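Local coordinates for protein putative transcriptional regulator (Streptomyces coelicolor A3, PDB 2RA5) that probably acts as a DNA-binding transcription factor of the GntR family, with a UTRA domain that holds meso-tartaric acid in its ligand pocket, at residues V115-T118 / A119-A123. Sequence-based numbering, arbitrary orientation.
Sequences VPAT and AEIAA
An N-cap begins helix 119-125 of the UTRA domain, two residues after strand 106-116 ends, and Thr118 supplies it. One side-chain bond makes Thr118 the cap; its carbonyl then accepts the first helical bond. The side-chain oxygen accepts from the backbone of the third residue onward, Ile121 N to Thr118 OG1, at 3.4 Å; the bond is nearly straight at 166° but weak by its length. The main chain adds the i to i+4 bond, from Ala122 N to Thr118 O, at 2.9 Å. Thr118 chi1 of 57° sets OG1 between its own backbone N and carbonyl carbon, which turns the hydroxyl oxygen to the opening helical turn.

Ile121 doubles back on the capping residue. Its CG1 lies beside its own backbone N (chi1 -65°), and CG1 and CD1 both lie 3.5 Å from Thr118 OG1. The other branch goes to the loop: CG2 is 4.1 Å from Ala117 CB. That same alanine methyl stands 4.2 Å from Ala122 CB, making a small apolar cluster of buried residues beside the cap. An alanine in place of Ile121 would probably leave Ala117 CB without its branched neighbour and strip Thr118 OG1 of its apolar cover on that side, although the backbone capping donor would remain.

The strand-to-helix link is tied to the next loop as well, since the Ala117 backbone hydrogen-bonds with Asp130 and Ser131 and its methyl touches Val127. Val115 pairs with Val133 on strand 132-142, so the turn and its helix follow one of the two edge strands, within this chain, of the six-stranded antiparallel sheet.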
loop_
_atom_site.group_PDB
_atom_site.type_symbol
_atom_site.label_atom_id
_atom_site.label_comp_id
_atom_site.label_asym_id
_atom_site.label_seq_id
_atom_site.Cartn_x
_atom_site.Cartn_y
_atom_site.Cartn_z
ATOM N N VAL A 115 -20.606 -11.769 -17.082
ATOM C CA VAL A 115 -20.039 -10.716 -17.911
ATOM C C VAL A 115 -18.940 -11.332 -18.790
ATOM O O VAL A 115 -18.316 -12.314 -18.396
ATOM C CB VAL A 115 -19.493 -9.596 -16.958
ATOM C CG1 VAL A 115 -18.150 -9.114 -17.363
ATOM C CG2 VAL A 115 -20.504 -8.457 -16.812
ATOM N N PRO A 116 -18.727 -10.795 -19.999
ATOM C CA PRO A 116 -17.629 -11.321 -20.827
ATOM C C PRO A 116 -16.296 -10.713 -20.430
ATOM O O PRO A 116 -16.251 -9.507 -20.235
ATOM C CB PRO A 116 -18.014 -10.861 -22.241
ATOM C CG PRO A 116 -18.912 -9.661 -22.007
ATOM C CD PRO A 116 -19.710 -10.045 -20.806
ATOM N N ALA A 117 -15.231 -11.507 -20.330
ATOM C CA ALA A 117 -13.937 -10.963 -19.918
ATOM C C ALA A 117 -13.319 -10.006 -20.952
ATOM O O ALA A 117 -13.228 -10.325 -22.128
ATOM C CB ALA A 117 -12.973 -12.078 -19.577
ATOM N N THR A 118 -12.947 -8.810 -20.505
ATOM C CA THR A 118 -12.153 -7.887 -21.316
ATOM C C THR A 118 -10.734 -8.417 -21.296
ATOM O O THR A 118 -10.442 -9.405 -20.618
ATOM C CB THR A 118 -12.129 -6.477 -20.714
ATOM O OG1 THR A 118 -11.617 -6.557 -19.377
ATOM C CG2 THR A 118 -13.539 -5.897 -20.664
ATOM N N ALA A 119 -9.845 -7.753 -22.018
ATOM C CA ALA A 119 -8.486 -8.241 -22.126
ATOM C C ALA A 119 -7.784 -8.198 -20.782
ATOM O O ALA A 119 -7.066 -9.125 -20.435
ATOM C CB ALA A 119 -7.714 -7.470 -23.171
ATOM N N GLU A 120 -8.012 -7.113 -20.029
ATOM C CA GLU A 120 -7.431 -6.928 -18.703
ATOM C C GLU A 120 -7.881 -8.020 -17.736
ATOM O O GLU A 120 -7.076 -8.603 -17.010
ATOM C CB GLU A 120 -7.785 -5.538 -18.144
ATOM C CG GLU A 120 -7.434 -5.344 -16.660
ATOM C CD GLU A 120 -7.478 -3.886 -16.217
ATOM O OE1 GLU A 120 -7.747 -3.015 -17.073
ATOM O OE2 GLU A 120 -7.238 -3.612 -15.015
ATOM N N ILE A 121 -9.174 -8.303 -17.742
ATOM C CA ILE A 121 -9.729 -9.323 -16.865
ATOM C C ILE A 121 -9.246 -10.709 -17.277
ATOM O O ILE A 121 -8.934 -11.535 -16.425
ATOM C CB ILE A 121 -11.271 -9.283 -16.791
ATOM C CG1 ILE A 121 -11.745 -7.983 -16.144
ATOM C CG2 ILE A 121 -11.807 -10.481 -16.000
ATOM C CD1 ILE A 121 -13.191 -7.662 -16.479
ATOM N N ALA A 122 -9.185 -10.959 -18.583
ATOM C CA ALA A 122 -8.749 -12.258 -19.095
ATOM C C ALA A 122 -7.293 -12.500 -18.692
ATOM O O ALA A 122 -6.925 -13.553 -18.145
ATOM C CB ALA A 122 -8.892 -12.291 -20.597
ATOM N N ALA A 123 -6.468 -11.499 -18.948
ATOM C CA ALA A 123 -5.085 -11.491 -18.482
ATOM C C ALA A 123 -4.937 -11.804 -16.988
ATOM O O ALA A 123 -4.150 -12.683 -16.622
ATOM C CB ALA A 123 -4.420 -10.145 -18.819
#